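Local structure of sulfotransferase (Mus musculus, 5X2B) at residues R111-T116 with R257-L262; E134-F139 with P253-G258. The protein probably transfers a sulfuryl group from the donor PAPS to an acceptor molecule, and binds the cofactor product adenosine-3'-5'-diphosphate. All blocks are in the same frame, centred on the assembly; numbering follows the deposited sequence.

Contact 1 (R111-T116 with R257-L262). Unlike the reference sequence in segment 257-262: Gly258 (reference Val). With A3P (adenosine-3'-5'-diphosphate), chain M.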
loop_
_atom_site.group_PDB
_atom_site.type_symbol
_atom_site.label_atom_id
_atom_site.label_comp_id
_atom_site.label_asym_id
_atom_site.label_seq_id
_atom_site.Cartn_x
_atom_site.Cartn_y
_atom_site.Cartn_z
ATOM N N ARG A 111 6.201 5.844 -1.760
ATOM C CA ARG A 111 7.367 5.528 -2.562
ATOM C C ARG A 111 7.354 6.384 -3.859
ATOM O O ARG A 111 6.318 6.777 -4.340
ATOM C CB ARG A 111 7.324 4.023 -2.877
ATOM C CG ARG A 111 8.262 3.581 -3.986
ATOM C CD ARG A 111 7.889 2.193 -4.533
ATOM N NE ARG A 111 9.069 1.498 -5.046
ATOM C CZ ARG A 111 9.074 0.272 -5.575
ATOM N NH1 ARG A 111 7.934 -0.435 -5.697
ATOM N NH2 ARG A 111 10.239 -0.254 -5.957
ATOM N N ASN A 112 8.507 6.716 -4.398
ATOM C CA ASN A 112 8.502 7.574 -5.567
ATOM C C ASN A 112 7.731 6.893 -6.653
ATOM O O ASN A 112 7.763 5.671 -6.793
ATOM C CB ASN A 112 9.887 7.846 -6.087
ATOM C CG ASN A 112 10.404 6.716 -6.895
ATOM O OD1 ASN A 112 10.304 6.699 -8.127
ATOM N ND2 ASN A 112 10.934 5.720 -6.193
ATOM N N PRO A 113 7.001 7.694 -7.415
ATOM C CA PRO A 113 5.957 7.266 -8.343
ATOM C C PRO A 113 6.476 6.715 -9.659
ATOM O O PRO A 113 5.702 6.110 -10.396
ATOM C CB PRO A 113 5.180 8.558 -8.588
ATOM C CG PRO A 113 6.124 9.597 -8.372
ATOM C CD PRO A 113 7.009 9.156 -7.254
ATOM N N LYS A 114 7.753 6.902 -9.947
ATOM C CA LYS A 114 8.274 6.373 -11.186
ATOM C C LYS A 114 8.510 4.923 -10.921
ATOM O O LYS A 114 8.196 4.070 -11.720
ATOM C CB LYS A 114 9.571 7.052 -11.607
ATOM C CG LYS A 114 9.343 8.320 -12.403
ATOM C CD LYS A 114 10.648 9.046 -12.687
ATOM C CE LYS A 114 10.345 10.426 -13.236
ATOM N NZ LYS A 114 11.493 11.353 -13.185
ATOM N N ASP A 115 9.037 4.650 -9.758
ATOM C CA ASP A 115 9.227 3.279 -9.349
ATOM C C ASP A 115 7.947 2.550 -9.124
ATOM O O ASP A 115 7.864 1.345 -9.345
ATOM C CB ASP A 115 9.994 3.248 -8.068
ATOM C CG ASP A 115 11.349 3.762 -8.240
ATOM O OD1 ASP A 115 11.703 4.033 -9.398
ATOM O OD2 ASP A 115 12.046 3.890 -7.227
ATOM N N THR A 116 6.945 3.267 -8.658
ATOM C CA THR A 116 5.662 2.642 -8.456
ATOM C C THR A 116 5.105 2.237 -9.797
ATOM O O THR A 116 4.800 1.071 -10.042
ATOM C CB THR A 116 4.734 3.594 -7.790
ATOM O OG1 THR A 116 5.296 3.976 -6.526
ATOM C CG2 THR A 116 3.413 2.961 -7.579
ATOM N N ARG A 257 10.525 13.850 -19.097
ATOM C CA ARG A 257 10.174 15.273 -19.161
ATOM C C ARG A 257 8.709 15.420 -18.837
ATOM O O ARG A 257 8.302 16.253 -18.030
ATOM C CB ARG A 257 10.390 15.863 -20.563
ATOM C CG ARG A 257 11.830 15.770 -21.201
ATOM C CD ARG A 257 12.791 16.914 -20.795
ATOM N NE ARG A 257 14.155 16.729 -21.318
ATOM C CZ ARG A 257 15.254 17.284 -20.792
ATOM N NH1 ARG A 257 15.169 18.077 -19.726
ATOM N NH2 ARG A 257 16.449 17.041 -21.322
ATOM N N GLY A 258 7.903 14.627 -19.520
ATOM C CA GLY A 258 6.477 14.765 -19.374
ATOM C C GLY A 258 6.164 14.492 -17.912
ATOM O O GLY A 258 5.392 15.205 -17.281
ATOM N N PHE A 259 6.805 13.463 -17.376
ATOM C CA PHE A 259 6.503 12.958 -16.036
ATOM C C PHE A 259 6.823 14.019 -15.000
ATOM O O PHE A 259 6.053 14.322 -14.120
ATOM C CB PHE A 259 7.336 11.679 -15.751
ATOM C CG PHE A 259 6.962 11.006 -14.480
ATOM C CD1 PHE A 259 7.505 11.412 -13.286
ATOM C CD2 PHE A 259 6.015 10.005 -14.469
ATOM C CE1 PHE A 259 7.131 10.811 -12.099
ATOM C CE2 PHE A 259 5.624 9.398 -13.282
ATOM C CZ PHE A 259 6.178 9.798 -12.093
ATOM N N ASP A 260 7.996 14.575 -15.147
ATOM C CA ASP A 260 8.488 15.552 -14.238
ATOM C C ASP A 260 7.629 16.790 -14.286
ATOM O O ASP A 260 7.465 17.462 -13.292
ATOM C CB ASP A 260 9.932 15.834 -14.593
ATOM C CG ASP A 260 10.839 14.719 -14.144
ATOM O OD1 ASP A 260 10.291 13.782 -13.540
ATOM O OD2 ASP A 260 12.058 14.746 -14.343
ATOM N N GLU A 261 7.023 17.073 -15.419
ATOM C CA GLU A 261 6.156 18.228 -15.480
ATOM C C GLU A 261 4.809 18.007 -14.843
ATOM O O GLU A 261 4.298 18.880 -14.154
ATOM C CB GLU A 261 5.978 18.621 -16.919
ATOM C CG GLU A 261 7.275 19.111 -17.495
ATOM C CD GLU A 261 7.094 19.692 -18.889
ATOM O OE1 GLU A 261 5.928 19.942 -19.276
ATOM O OE2 GLU A 261 8.109 19.887 -19.590
ATOM N N LEU A 262 4.205 16.853 -15.077
ATOM C CA LEU A 262 2.961 16.562 -14.392
ATOM C C LEU A 262 3.244 16.444 -12.910
ATOM O O LEU A 262 2.456 16.871 -12.069
ATOM C CB LEU A 262 2.352 15.250 -14.861
ATOM C CG LEU A 262 0.821 15.146 -14.766
ATOM C CD1 LEU A 262 0.350 13.742 -15.102
ATOM C CD2 LEU A 262 0.272 15.509 -13.402
HETATM P P1 A3P M . 9.371 -4.198 -7.209
HETATM O O1P A3P M . 10.243 -5.403 -6.944
HETATM O O2P A3P M . 8.437 -4.403 -8.431
HETATM O O3P A3P M . 10.259 -3.012 -7.587
HETATM P P2 A3P M . 3.282 -4.215 -2.698
HETATM O O4P A3P M . 2.530 -5.058 -3.579
HETATM O O5P A3P M . 2.477 -2.973 -2.429
HETATM O O6P A3P M . 3.548 -4.879 -1.336
HETATM O "O5'" A3P M . 4.646 -3.767 -3.485
HETATM C "C5'" A3P M . 5.519 -4.584 -4.243
HETATM C "C4'" A3P M . 6.905 -4.124 -4.290
HETATM O "O4'" A3P M . 7.449 -4.324 -3.019
HETATM C "C3'" A3P M . 7.788 -4.872 -5.222
HETATM O "O3'" A3P M . 8.573 -3.931 -5.935
HETATM C "C2'" A3P M . 8.590 -5.698 -4.368
HETATM O "O2'" A3P M . 9.804 -5.948 -5.075
HETATM C "C1'" A3P M . 8.731 -4.884 -3.140
HETATM N N9 A3P M . 9.101 -5.552 -1.842
HETATM C C8 A3P M . 8.398 -6.522 -1.213
HETATM N N7 A3P M . 9.019 -6.878 -0.076
HETATM C C5 A3P M . 10.116 -6.125 0.053
HETATM C C6 A3P M . 11.132 -6.041 1.003
HETATM N N6 A3P M . 11.149 -6.895 2.152
HETATM N N1 A3P M . 12.111 -5.153 0.849
HETATM C C2 A3P M . 12.123 -4.352 -0.219
HETATM N N3 A3P M . 11.176 -4.422 -1.151
HETATM C C4 A3P M . 10.166 -5.280 -1.059
#
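Lys114 and Pro113, in the first turn of helix 113-126, meet Phe259 and Asp260 of helix 253-266 in a buried contact that joins a salt bridge to packing on an aromatic face. It lies just beyond strand 105-110 of the parallel sheet, on the side of the helix start turned from the cofactor. Lys114 leaves its backbone with CG anti to the carbonyl carbon (chi1 -86°) and then runs extended, a course that carries its methylenes across Phe259 and its amine to the far helix. CG makes a CH-pi contact over one face, 3.6 Å from the Phe259 ring centroid and offset toward the rim. Pro113 comes at the ring edge instead, its CG 3.7 Å from Phe259 CZ. Beyond the ring, Lys114 NZ reaches Asp260 OD1 at 2.7 Å, on the syn lone pair of the carboxylate. Asn256 OD1 also lies against the amine, modelled so close that the exact geometry is doubtful, and Trp247 adds a cation-pi contact. The helix start is capped by Asn112, whose OD1 takes Asp115 N at 2.9 Å from above the amide plane; Lys114 N adds a weak bond. Asn112 O accepts from both Thr116 N and Thr116 OG1. On the other side Arg111 extends to the cofactor, NH2 donating to A3P O3P at 3.2 Å in a nearly straight bond (170°). A buried ammonium with a carboxylate and an indole around it probably stays protonated, while its aliphatic stem serves as an apolar surface for Phe259.

Contact 2 (E134-F139 with P253-G258). Unlike the reference sequence in segment 253-258: Gly258 (reference Val).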
loop_
_atom_site.group_PDB
_atom_site.type_symbol
_atom_site.label_atom_id
_atom_site.label_comp_id
_atom_site.label_asym_id
_atom_site.label_seq_id
_atom_site.Cartn_x
_atom_site.Cartn_y
_atom_site.Cartn_z
ATOM N N GLU A 134 0.639 -4.598 -23.164
ATOM C CA GLU A 134 1.795 -5.139 -23.919
ATOM C C GLU A 134 3.159 -4.462 -23.601
ATOM O O GLU A 134 4.187 -5.090 -23.301
ATOM C CB GLU A 134 1.558 -5.010 -25.431
ATOM C CG GLU A 134 0.300 -5.656 -25.989
ATOM C CD GLU A 134 0.505 -6.140 -27.427
ATOM O OE1 GLU A 134 1.600 -5.905 -27.994
ATOM O OE2 GLU A 134 -0.420 -6.758 -27.989
ATOM N N THR A 135 3.167 -3.153 -23.710
ATOM C CA THR A 135 4.410 -2.434 -23.668
ATOM C C THR A 135 4.317 -1.461 -22.516
ATOM O O THR A 135 3.227 -1.099 -22.038
ATOM C CB THR A 135 4.672 -1.691 -24.985
ATOM O OG1 THR A 135 3.725 -0.630 -25.149
ATOM C CG2 THR A 135 4.544 -2.661 -26.167
ATOM N N TRP A 136 5.482 -1.056 -22.059
ATOM C CA TRP A 136 5.609 -0.127 -20.954
ATOM C C TRP A 136 4.814 1.181 -21.209
ATOM O O TRP A 136 4.119 1.708 -20.328
ATOM C CB TRP A 136 7.115 0.126 -20.742
ATOM C CG TRP A 136 7.447 1.452 -20.142
ATOM C CD1 TRP A 136 8.195 2.444 -20.693
ATOM C CD2 TRP A 136 7.026 1.926 -18.885
ATOM N NE1 TRP A 136 8.276 3.499 -19.844
ATOM C CE2 TRP A 136 7.542 3.205 -18.713
ATOM C CE3 TRP A 136 6.236 1.387 -17.863
ATOM C CZ2 TRP A 136 7.330 3.958 -17.588
ATOM C CZ3 TRP A 136 6.017 2.120 -16.749
ATOM C CH2 TRP A 136 6.562 3.400 -16.610
ATOM N N ALA A 137 4.890 1.668 -22.434
ATOM C CA ALA A 137 4.451 3.011 -22.732
ATOM C C ALA A 137 2.938 3.107 -22.707
ATOM O O ALA A 137 2.362 4.188 -22.557
ATOM C CB ALA A 137 4.979 3.394 -24.066
ATOM N N ALA A 138 2.298 1.954 -22.864
ATOM C CA ALA A 138 0.853 1.856 -22.856
ATOM C C ALA A 138 0.359 2.071 -21.450
ATOM O O ALA A 138 -0.548 2.847 -21.176
ATOM C CB ALA A 138 0.442 0.479 -23.334
ATOM N N PHE A 139 0.976 1.339 -20.559
ATOM C CA PHE A 139 0.649 1.436 -19.171
ATOM C C PHE A 139 0.954 2.808 -18.572
ATOM O O PHE A 139 0.200 3.310 -17.754
ATOM C CB PHE A 139 1.452 0.388 -18.476
ATOM C CG PHE A 139 1.297 0.405 -17.025
ATOM C CD1 PHE A 139 2.206 1.060 -16.223
ATOM C CD2 PHE A 139 0.250 -0.237 -16.450
ATOM C CE1 PHE A 139 2.059 1.053 -14.858
ATOM C CE2 PHE A 139 0.093 -0.248 -15.104
ATOM C CZ PHE A 139 1.005 0.384 -14.304
ATOM N N PRO A 253 13.499 9.755 -22.481
ATOM C CA PRO A 253 13.757 11.128 -22.082
ATOM C C PRO A 253 12.479 11.861 -22.185
ATOM O O PRO A 253 12.271 12.766 -21.408
ATOM C CB PRO A 253 14.730 11.611 -23.143
ATOM C CG PRO A 253 15.463 10.371 -23.525
ATOM C CD PRO A 253 14.394 9.332 -23.561
ATOM N N LYS A 254 11.625 11.476 -23.125
ATOM C CA LYS A 254 10.361 12.169 -23.305
ATOM C C LYS A 254 9.434 11.913 -22.140
ATOM O O LYS A 254 8.982 12.838 -21.447
ATOM C CB LYS A 254 9.699 11.675 -24.552
ATOM C CG LYS A 254 9.149 12.759 -25.337
ATOM C CD LYS A 254 8.289 12.231 -26.442
ATOM C CE LYS A 254 8.261 13.175 -27.666
ATOM N NZ LYS A 254 9.549 13.265 -28.445
ATOM N N GLN A 255 9.175 10.634 -21.920
ATOM C CA GLN A 255 8.327 10.217 -20.820
ATOM C C GLN A 255 8.811 10.827 -19.497
ATOM O O GLN A 255 8.046 11.187 -18.618
ATOM C CB GLN A 255 8.365 8.723 -20.734
ATOM C CG GLN A 255 7.722 8.114 -21.911
ATOM C CD GLN A 255 7.993 6.659 -21.964
ATOM O OE1 GLN A 255 8.722 6.131 -21.139
ATOM N NE2 GLN A 255 7.442 6.001 -22.931
ATOM N N ASN A 256 10.096 10.986 -19.338
ATOM C CA ASN A 256 10.493 11.602 -18.126
ATOM C C ASN A 256 10.082 13.079 -18.115
ATOM O O ASN A 256 9.329 13.504 -17.249
ATOM C CB ASN A 256 11.953 11.436 -17.931
ATOM C CG ASN A 256 12.330 11.582 -16.499
ATOM O OD1 ASN A 256 11.563 11.196 -15.611
ATOM N ND2 ASN A 256 13.495 12.170 -16.242
ATOM N N ARG A 257 10.525 13.850 -19.097
ATOM C CA ARG A 257 10.174 15.273 -19.161
ATOM C C ARG A 257 8.709 15.420 -18.837
ATOM O O ARG A 257 8.302 16.253 -18.030
ATOM C CB ARG A 257 10.390 15.863 -20.563
ATOM C CG ARG A 257 11.830 15.770 -21.201
ATOM C CD ARG A 257 12.791 16.914 -20.795
ATOM N NE ARG A 257 14.155 16.729 -21.318
ATOM C CZ ARG A 257 15.254 17.284 -20.792
ATOM N NH1 ARG A 257 15.169 18.077 -19.726
ATOM N NH2 ARG A 257 16.449 17.041 -21.322
ATOM N N GLY A 258 7.903 14.627 -19.520
ATOM C CA GLY A 258 6.477 14.765 -19.374
ATOM C C GLY A 258 6.164 14.492 -17.912
ATOM O O GLY A 258 5.392 15.205 -17.281
#
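The indole of Trp136 meets the amide of Gln255 at its pyrrole edge, with the ring and amide planes 70° apart. Gln255 OE1 sits at that edge, 3.0 Å from Trp136 NE1, and Phe251 makes an edge-to-face contact with the same indole. The hydrogen bond is bent (142° at the hydrogen): the oxygen lies somewhat out of the indole plane, and the donor is tilted from the carbonyl plane of the amide. Gln255 OE1 accepts a second bond from Thr252 N, just ahead of its own helix, and two donors at this oxygen probably limit rotation of the amide. Trp136 has CG anti to its backbone nitrogen (chi1 153°), which sends the ring from the first turn of helix 136-145 toward helix 253-266, while Gln255 stretches back with its chain extended beyond CG. In the sulfotransferase fold, an alpha/beta domain of the P-loop clan, this is a surface contact between the starts of two helices: Thr135 is the N-cap residue of helix 136-145, and Pro253 begins helix 253-266. Behind the hydrogen bond, Trp136 rests on Ala117 and Val118 of helix 113-126, so the indole also touches a third helix. Amide nitrogen NE2 of Gln255 lies against the methyl of Ala137, 3.8 Å from its CB.

Contacts 1 and 2 lie with their centres about 10 Å apart, on the same side of the chain's centre, and both use helix 253-266. Along the chain, 111-116 comes first, followed by 134-139, on the successive helices 113-126 and 136-145; both pair with the later helix, contact 2 with its opening residues 253-258 and contact 1 with 257-262, so that Arg257 and Gly258 belong to both. Phe251, just before that helix, packs against Phe259 of contact 1 and Trp136 of contact 2. One late helix thus closes on two earlier ones, contact 1 on the segment whose Arg111 binds the cofactor and contact 2 nearer the surface.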